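Long-range contacts in tyrosinase (Burkholderia thailandensis, PDB 5ZRD), which catalyses, at a pair of copper ions, the oxygen-dependent hydroxylation of monophenols to catechols and probably their further oxidation to quinones: residues Glu119-Ile129 and Leu212-Leu220; Pro232-Arg243 and Leu412-Ser420. All coordinates share one frame; numbering follows the deposited sequence.

How the interactions relate
The two contacts lie in series along the chain, interaction 1 closing before interaction 2 opens, with centres about 16 Å apart. They are joined by helices 205-221 and 237-244, which follow each other in sequence: the first presses on the short helix 122-127 in interaction 1, the second receives helix 410-415 and its outgoing loop in interaction 2. They also touch directly, since Trp219 O probably accepts from Val237 N and Glu119 pairs with Tyr241 through a probable hydrogen bond. Interaction 1 is buried and stands close to the dicopper site within the central tyrosinase domain, whereas interaction 2 lies at the surface, away from the copper site.

Interaction 1 of 2, residues Glu119-Ile129 and Leu212-Leu220; sequences ETDEYTLKHGI and LNSNVRAWL
A bend at chi3 (69°) in Arg217 brings its guanidinium to the carbonyls of Leu125 and Lys126, while in Asn213 CG stands beside the backbone N and brings OD1 to the backbone of Ile129. Arg217 NE donates to Leu125 O at 3.0 Å, nearly straight at 171°, with the oxygen close to the guanidinium plane; Lys126 O lies instead over one guanidinium face. A water lies within hydrogen-bonding distance of both Leu125 O and Arg217 O, so Leu125 O has both a guanidinium and a water as neighbours. Ile129 N donates to Asn213 OD1 at 2.7 Å, reaching it from above the amide plane, and a second water joins Ile129 O to Asn213 ND2. Between these bonds Gly128, at positive phi, passes with its CA 4.3 Å from Asn213 CA.

Apolar groups fill the rest. Thr124 CG2 meets Leu220 CD1 tightly at 3.5 Å, Leu125 CD2 rests on Leu220 CB, and Ile129 reaches Val216 and, through CD1, Leu212 CD2 (3.8 Å). At the start of the short helix Asp121 is the N-cap, its OD1 accepting from Thr124 N at 2.6 Å.

The short axes of helices 122-127 and 212-220 cross at -113°. From this crossing the loop at Glu119 leads to the type 3 dicopper centre of the tyrosinase central domain: the Glu119 carboxylate is bonded to His319, Tyr241 and Asn322, and its side chain lies about 7 Å from those of the copper ligands His277 and His281 and about 8 Å from a copper ion.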
# COMPACT_ATOMS: atom_id res chain seq x y z
N GLU A 119 -18.59 1.66 -43.59
CA GLU A 119 -19.62 1.01 -42.75
C GLU A 119 -21.03 1.47 -43.12
O GLU A 119 -22.02 0.80 -42.76
CB GLU A 119 -19.38 1.33 -41.27
CG GLU A 119 -18.13 0.67 -40.70
CD GLU A 119 -17.48 1.35 -39.51
OE1 GLU A 119 -16.71 0.67 -38.83
OE2 GLU A 119 -17.74 2.56 -39.24
N THR A 120 -21.12 2.64 -43.75
CA THR A 120 -22.40 3.28 -44.06
C THR A 120 -22.62 3.41 -45.57
O THR A 120 -23.50 4.12 -46.00
CB THR A 120 -22.47 4.67 -43.40
OG1 THR A 120 -21.31 5.41 -43.75
CG2 THR A 120 -22.55 4.59 -41.89
N ASP A 121 -21.82 2.75 -46.39
CA ASP A 121 -22.10 2.68 -47.82
C ASP A 121 -23.26 1.71 -48.07
O ASP A 121 -23.72 1.02 -47.15
CB ASP A 121 -20.85 2.21 -48.63
CG ASP A 121 -20.55 0.68 -48.48
OD1 ASP A 121 -21.28 -0.04 -47.75
OD2 ASP A 121 -19.60 0.21 -49.13
N GLU A 122 -23.68 1.65 -49.33
CA GLU A 122 -24.84 0.89 -49.80
C GLU A 122 -24.58 -0.61 -49.59
O GLU A 122 -25.50 -1.35 -49.16
CB GLU A 122 -25.14 1.25 -51.27
CG GLU A 122 -26.59 1.03 -51.71
CD GLU A 122 -27.68 1.76 -50.90
OE1 GLU A 122 -28.81 1.22 -50.84
OE2 GLU A 122 -27.40 2.86 -50.31
N TYR A 123 -23.36 -1.07 -49.87
CA TYR A 123 -23.05 -2.49 -49.73
C TYR A 123 -23.29 -2.93 -48.27
O TYR A 123 -24.05 -3.90 -48.01
CB TYR A 123 -21.63 -2.85 -50.20
CG TYR A 123 -21.38 -4.33 -50.05
CD1 TYR A 123 -21.82 -5.22 -51.01
CD2 TYR A 123 -20.83 -4.86 -48.89
CE1 TYR A 123 -21.71 -6.60 -50.84
CE2 TYR A 123 -20.66 -6.23 -48.72
CZ TYR A 123 -21.13 -7.10 -49.69
OH TYR A 123 -20.98 -8.46 -49.57
N THR A 124 -22.68 -2.20 -47.33
CA THR A 124 -22.74 -2.64 -45.96
C THR A 124 -24.20 -2.61 -45.50
O THR A 124 -24.66 -3.54 -44.83
CB THR A 124 -21.82 -1.83 -45.03
OG1 THR A 124 -20.45 -1.83 -45.46
CG2 THR A 124 -21.83 -2.39 -43.64
N LEU A 125 -24.94 -1.59 -45.89
CA LEU A 125 -26.32 -1.52 -45.41
C LEU A 125 -27.12 -2.74 -45.89
O LEU A 125 -28.08 -3.14 -45.19
CB LEU A 125 -26.99 -0.25 -45.91
CG LEU A 125 -26.43 1.05 -45.35
CD1 LEU A 125 -26.93 2.23 -46.19
CD2 LEU A 125 -26.80 1.20 -43.89
N LYS A 126 -26.82 -3.24 -47.10
CA LYS A 126 -27.66 -4.28 -47.72
C LYS A 126 -27.05 -5.67 -47.53
O LYS A 126 -27.76 -6.61 -47.68
CB LYS A 126 -27.84 -4.02 -49.22
CG LYS A 126 -28.62 -2.76 -49.58
CD LYS A 126 -28.48 -2.36 -51.05
CE LYS A 126 -29.67 -2.72 -51.92
NZ LYS A 126 -29.89 -4.19 -52.00
N HIS A 127 -25.75 -5.78 -47.22
CA HIS A 127 -25.10 -7.10 -47.15
C HIS A 127 -24.14 -7.28 -45.96
O HIS A 127 -23.60 -8.37 -45.79
CB HIS A 127 -24.34 -7.32 -48.46
CG HIS A 127 -25.30 -7.38 -49.60
ND1 HIS A 127 -25.26 -6.47 -50.64
CD2 HIS A 127 -26.37 -8.17 -49.78
CE1 HIS A 127 -26.25 -6.73 -51.46
NE2 HIS A 127 -26.95 -7.77 -50.95
N GLY A 128 -23.89 -6.26 -45.15
CA GLY A 128 -23.00 -6.43 -44.00
C GLY A 128 -21.53 -6.32 -44.39
O GLY A 128 -21.16 -5.53 -45.24
N ILE A 129 -20.69 -7.14 -43.78
CA ILE A 129 -19.26 -6.89 -43.90
C ILE A 129 -18.77 -7.43 -45.25
O ILE A 129 -19.10 -8.52 -45.64
CB ILE A 129 -18.49 -7.51 -42.72
CG1 ILE A 129 -19.13 -7.18 -41.37
CG2 ILE A 129 -17.02 -7.13 -42.79
CD1 ILE A 129 -18.39 -7.78 -40.22
N LEU A 212 -23.60 -12.69 -38.45
CA LEU A 212 -22.85 -11.48 -38.17
C LEU A 212 -23.31 -10.41 -39.16
O LEU A 212 -23.55 -9.27 -38.79
CB LEU A 212 -21.35 -11.78 -38.25
CG LEU A 212 -20.41 -10.57 -38.31
CD1 LEU A 212 -20.61 -9.66 -37.11
CD2 LEU A 212 -18.98 -11.01 -38.38
N ASN A 213 -23.47 -10.78 -40.42
CA ASN A 213 -23.74 -9.75 -41.43
C ASN A 213 -25.11 -9.15 -41.16
O ASN A 213 -25.36 -7.93 -41.25
CB ASN A 213 -23.58 -10.30 -42.86
CG ASN A 213 -22.13 -10.34 -43.26
OD1 ASN A 213 -21.32 -9.56 -42.72
ND2 ASN A 213 -21.78 -11.25 -44.16
N SER A 214 -25.98 -10.03 -40.70
CA SER A 214 -27.34 -9.63 -40.45
C SER A 214 -27.43 -8.73 -39.20
O SER A 214 -28.17 -7.73 -39.18
CB SER A 214 -28.17 -10.90 -40.35
OG SER A 214 -29.29 -10.65 -39.57
N ASN A 215 -26.67 -9.06 -38.15
CA ASN A 215 -26.51 -8.19 -36.96
C ASN A 215 -25.94 -6.85 -37.39
O ASN A 215 -26.47 -5.81 -37.02
CB ASN A 215 -25.64 -8.87 -35.89
CG ASN A 215 -25.65 -8.22 -34.52
OD1 ASN A 215 -24.59 -8.03 -33.91
ND2 ASN A 215 -26.81 -7.91 -34.02
N VAL A 216 -24.93 -6.83 -38.25
CA VAL A 216 -24.36 -5.55 -38.60
C VAL A 216 -25.43 -4.74 -39.34
O VAL A 216 -25.54 -3.52 -39.11
CB VAL A 216 -23.06 -5.71 -39.40
CG1 VAL A 216 -22.66 -4.42 -40.10
CG2 VAL A 216 -21.94 -6.19 -38.49
N ARG A 217 -26.24 -5.40 -40.19
CA ARG A 217 -27.25 -4.64 -40.99
C ARG A 217 -28.34 -4.04 -40.08
O ARG A 217 -28.84 -2.93 -40.32
CB ARG A 217 -27.89 -5.55 -42.03
CG ARG A 217 -27.00 -5.90 -43.22
CD ARG A 217 -27.77 -6.79 -44.20
NE ARG A 217 -28.82 -6.02 -44.85
CZ ARG A 217 -29.98 -6.53 -45.29
NH1 ARG A 217 -30.15 -7.84 -45.40
NH2 ARG A 217 -30.98 -5.70 -45.55
N ALA A 218 -28.70 -4.78 -39.04
CA ALA A 218 -29.76 -4.39 -38.11
C ALA A 218 -29.29 -3.20 -37.27
O ALA A 218 -30.02 -2.28 -37.05
CB ALA A 218 -30.13 -5.54 -37.20
N TRP A 219 -28.08 -3.28 -36.76
CA TRP A 219 -27.48 -2.16 -36.03
C TRP A 219 -27.46 -0.91 -36.91
O TRP A 219 -27.84 0.18 -36.46
CB TRP A 219 -26.07 -2.51 -35.59
CG TRP A 219 -25.96 -3.16 -34.24
CD1 TRP A 219 -25.95 -4.49 -33.97
CD2 TRP A 219 -25.74 -2.50 -32.99
NE1 TRP A 219 -25.74 -4.71 -32.63
CE2 TRP A 219 -25.63 -3.51 -32.01
CE3 TRP A 219 -25.67 -1.17 -32.59
CZ2 TRP A 219 -25.40 -3.22 -30.67
CZ3 TRP A 219 -25.46 -0.88 -31.25
CH2 TRP A 219 -25.34 -1.90 -30.31
N LEU A 220 -27.03 -1.06 -38.16
CA LEU A 220 -26.98 0.10 -39.08
C LEU A 220 -28.39 0.64 -39.38
O LEU A 220 -28.63 1.85 -39.37
CB LEU A 220 -26.27 -0.31 -40.37
CG LEU A 220 -24.76 -0.45 -40.22
CD1 LEU A 220 -24.20 -1.23 -41.39
CD2 LEU A 220 -24.10 0.91 -40.14
O HOH W 1 -29.34 -2.29 -43.14
O HOH W 2 -19.02 -11.33 -45.03

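Interaction 2 of 2, residues Pro232-Arg243 and Leu412-Ser420; sequences PTRNGVYAKYVR and LKSLLAVPS
The backbones approach most closely where the loop before helix 237-243 passes Leu415, with CA atoms of Arg234 and Leu415 6.2 Å apart, and again at Val242 and Leu412, 7.2 Å apart. Three leucines carry the apolar part. Leu415, with CG anti to the backbone N (chi1 171°), sends its two methyls to different partners: CD1 reaches Pro232 O at 3.4 Å, while CD2 lies at the edge of the Tyr238 ring, in its plane, 3.9 Å from CE1, and also reaches Ala239. Pro232 CG covers one face of that same ring, so the tyrosine is held both from a face and along an edge. Leu412 crosses the Tyr238 side chain at about a right angle and uses CD2 to touch both the phenol OH and Val242 CG2, the latter at 3.8 Å. The other valine methyl, CG1, meets Leu416 CD1 at 3.9 Å. Leu416 and Arg243 slide past each other in opposite directions, with Leu416 CD2 against Arg243 CG at 3.5 Å and also over the centre of the guanidinium face.

The rest of the contact is polar and centres on Arg234. Its side chain, bent at chi3 (77°), carries NH2 to the backbone of the loop after the leucines, where it makes a weak, strongly bent hydrogen bond to Ala417 O (3.1 Å, 122°). Pro419 CD lies over one face of this guanidinium, offset toward its rim. Thr233 OG1, also hydrogen-bonded to Lys221 O, accepts from Asn235 N in an ST turn leading into the Gly236 N-cap. Leu412, Leu415 and Leu416 thus seat helix 410-415 and the chain after it on helix 237-244 of the tyrosinase central domain and its preceding loop, away from the copper site.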
# COMPACT_ATOMS: atom_id res chain seq x y z
N PRO A 232 -32.51 3.11 -43.71
CA PRO A 232 -32.06 3.36 -42.34
C PRO A 232 -33.06 4.26 -41.59
O PRO A 232 -33.42 5.31 -42.10
CB PRO A 232 -30.66 4.00 -42.48
CG PRO A 232 -30.55 4.42 -43.93
CD PRO A 232 -31.48 3.51 -44.69
N THR A 233 -33.52 3.81 -40.43
CA THR A 233 -34.27 4.64 -39.48
C THR A 233 -33.34 5.69 -38.84
O THR A 233 -32.11 5.72 -39.10
CB THR A 233 -34.94 3.80 -38.38
OG1 THR A 233 -34.00 3.48 -37.35
CG2 THR A 233 -35.58 2.53 -38.92
N ARG A 234 -33.93 6.52 -37.99
CA ARG A 234 -33.25 7.62 -37.29
C ARG A 234 -32.53 7.09 -36.04
O ARG A 234 -31.86 7.85 -35.40
CB ARG A 234 -34.23 8.75 -36.91
CG ARG A 234 -35.22 8.37 -35.80
CD ARG A 234 -36.14 9.47 -35.25
NE ARG A 234 -37.25 9.76 -36.13
CZ ARG A 234 -37.17 10.58 -37.18
NH1 ARG A 234 -38.16 10.60 -38.06
NH2 ARG A 234 -36.11 11.38 -37.33
N ASN A 235 -32.70 5.81 -35.70
CA ASN A 235 -32.10 5.27 -34.47
C ASN A 235 -30.84 4.44 -34.70
O ASN A 235 -30.21 4.06 -33.71
CB ASN A 235 -33.01 4.24 -33.82
CG ASN A 235 -34.38 4.81 -33.62
OD1 ASN A 235 -35.34 4.30 -34.19
ND2 ASN A 235 -34.43 5.93 -32.90
N GLY A 236 -30.56 4.06 -35.93
CA GLY A 236 -29.50 3.10 -36.21
C GLY A 236 -28.11 3.73 -36.21
O GLY A 236 -27.95 4.91 -35.95
N VAL A 237 -27.09 2.92 -36.49
CA VAL A 237 -25.73 3.41 -36.51
C VAL A 237 -25.55 4.34 -37.71
O VAL A 237 -24.76 5.26 -37.63
CB VAL A 237 -24.70 2.27 -36.55
CG1 VAL A 237 -23.28 2.84 -36.55
CG2 VAL A 237 -24.92 1.32 -35.38
N TYR A 238 -26.30 4.12 -38.78
CA TYR A 238 -26.19 4.99 -39.93
C TYR A 238 -26.54 6.44 -39.55
O TYR A 238 -25.73 7.41 -39.77
CB TYR A 238 -27.07 4.48 -41.07
CG TYR A 238 -27.08 5.35 -42.29
CD1 TYR A 238 -27.93 6.45 -42.40
CD2 TYR A 238 -26.23 5.09 -43.36
CE1 TYR A 238 -27.94 7.24 -43.54
CE2 TYR A 238 -26.23 5.88 -44.50
CZ TYR A 238 -27.09 6.96 -44.60
OH TYR A 238 -27.07 7.72 -45.72
N ALA A 239 -27.73 6.58 -38.96
CA ALA A 239 -28.18 7.88 -38.44
C ALA A 239 -27.16 8.45 -37.44
O ALA A 239 -26.98 9.66 -37.42
CB ALA A 239 -29.52 7.73 -37.76
N LYS A 240 -26.61 7.62 -36.56
CA LYS A 240 -25.73 8.15 -35.53
C LYS A 240 -24.44 8.71 -36.17
O LYS A 240 -23.93 9.73 -35.74
CB LYS A 240 -25.43 7.05 -34.50
CG LYS A 240 -26.48 6.86 -33.41
CD LYS A 240 -25.82 6.38 -32.11
CE LYS A 240 -26.79 6.15 -30.97
NZ LYS A 240 -27.03 7.40 -30.19
N TYR A 241 -23.92 8.06 -37.22
CA TYR A 241 -22.73 8.56 -37.94
C TYR A 241 -23.04 9.87 -38.67
O TYR A 241 -22.25 10.81 -38.62
CB TYR A 241 -22.23 7.50 -38.91
CG TYR A 241 -21.13 6.59 -38.43
CD1 TYR A 241 -20.01 7.08 -37.78
CD2 TYR A 241 -21.15 5.23 -38.75
CE1 TYR A 241 -18.98 6.24 -37.37
CE2 TYR A 241 -20.12 4.39 -38.37
CZ TYR A 241 -19.03 4.89 -37.68
OH TYR A 241 -17.98 4.09 -37.33
N VAL A 242 -24.22 9.97 -39.28
CA VAL A 242 -24.68 11.22 -39.91
C VAL A 242 -24.74 12.32 -38.85
O VAL A 242 -24.15 13.39 -39.03
CB VAL A 242 -26.02 11.10 -40.65
CG1 VAL A 242 -26.50 12.46 -41.14
CG2 VAL A 242 -25.97 10.11 -41.82
N ARG A 243 -25.36 12.04 -37.71
CA ARG A 243 -25.43 13.04 -36.60
C ARG A 243 -24.03 13.55 -36.20
O ARG A 243 -23.87 14.75 -35.92
CB ARG A 243 -26.05 12.45 -35.33
CG ARG A 243 -27.55 12.65 -35.19
CD ARG A 243 -27.97 13.09 -33.80
NE ARG A 243 -29.43 13.10 -33.75
CZ ARG A 243 -30.20 14.12 -34.13
NH1 ARG A 243 -29.68 15.32 -34.29
NH2 ARG A 243 -31.50 13.92 -34.34
N LEU A 412 -30.13 13.90 -45.95
CA LEU A 412 -29.54 13.53 -44.67
C LEU A 412 -30.06 14.45 -43.56
O LEU A 412 -30.29 13.95 -42.47
CB LEU A 412 -28.00 13.60 -44.75
CG LEU A 412 -27.30 12.51 -45.57
CD1 LEU A 412 -25.80 12.72 -45.53
CD2 LEU A 412 -27.66 11.11 -45.09
N LYS A 413 -30.17 15.77 -43.82
CA LYS A 413 -30.85 16.77 -42.93
C LYS A 413 -32.18 16.24 -42.38
O LYS A 413 -32.50 16.37 -41.19
CB LYS A 413 -31.22 18.05 -43.68
CG LYS A 413 -30.56 19.34 -43.19
CD LYS A 413 -29.34 19.72 -44.02
CE LYS A 413 -28.52 20.83 -43.41
NZ LYS A 413 -27.12 20.79 -43.91
N SER A 414 -32.98 15.69 -43.28
CA SER A 414 -34.31 15.37 -42.97
C SER A 414 -34.35 14.03 -42.23
O SER A 414 -35.21 13.84 -41.37
CB SER A 414 -35.15 15.32 -44.21
OG SER A 414 -34.90 14.11 -44.88
N LEU A 415 -33.46 13.11 -42.55
CA LEU A 415 -33.45 11.87 -41.78
C LEU A 415 -33.31 12.19 -40.29
O LEU A 415 -33.95 11.54 -39.48
CB LEU A 415 -32.30 10.99 -42.26
CG LEU A 415 -32.04 9.76 -41.39
CD1 LEU A 415 -33.11 8.70 -41.64
CD2 LEU A 415 -30.65 9.21 -41.64
N LEU A 416 -32.50 13.21 -39.96
CA LEU A 416 -32.30 13.72 -38.59
C LEU A 416 -33.42 14.67 -38.12
O LEU A 416 -33.39 15.12 -36.97
CB LEU A 416 -30.99 14.52 -38.55
CG LEU A 416 -29.68 13.79 -38.87
CD1 LEU A 416 -28.48 14.72 -38.65
CD2 LEU A 416 -29.55 12.50 -38.06
N ALA A 417 -34.36 15.05 -38.98
CA ALA A 417 -35.38 16.06 -38.62
C ALA A 417 -36.49 15.42 -37.78
O ALA A 417 -36.96 14.30 -38.04
CB ALA A 417 -35.99 16.69 -39.86
N VAL A 418 -36.95 16.20 -36.82
CA VAL A 418 -38.15 15.85 -36.07
C VAL A 418 -39.35 15.92 -37.03
O VAL A 418 -39.66 16.99 -37.54
CB VAL A 418 -38.32 16.78 -34.87
CG1 VAL A 418 -39.59 16.44 -34.07
CG2 VAL A 418 -37.08 16.77 -33.99
N PRO A 419 -40.02 14.78 -37.28
CA PRO A 419 -41.27 14.86 -38.04
C PRO A 419 -42.21 15.89 -37.37
O PRO A 419 -42.27 15.92 -36.14
CB PRO A 419 -41.92 13.47 -37.95
CG PRO A 419 -40.79 12.56 -37.51
CD PRO A 419 -39.84 13.44 -36.73
N SER A 420 -42.92 16.70 -38.18
CA SER A 420 -43.86 17.73 -37.68
C SER A 420 -44.94 17.09 -36.79
O SER A 420 -45.56 16.10 -37.17
CB SER A 420 -44.51 18.46 -38.83
OG SER A 420 -45.39 17.55 -39.48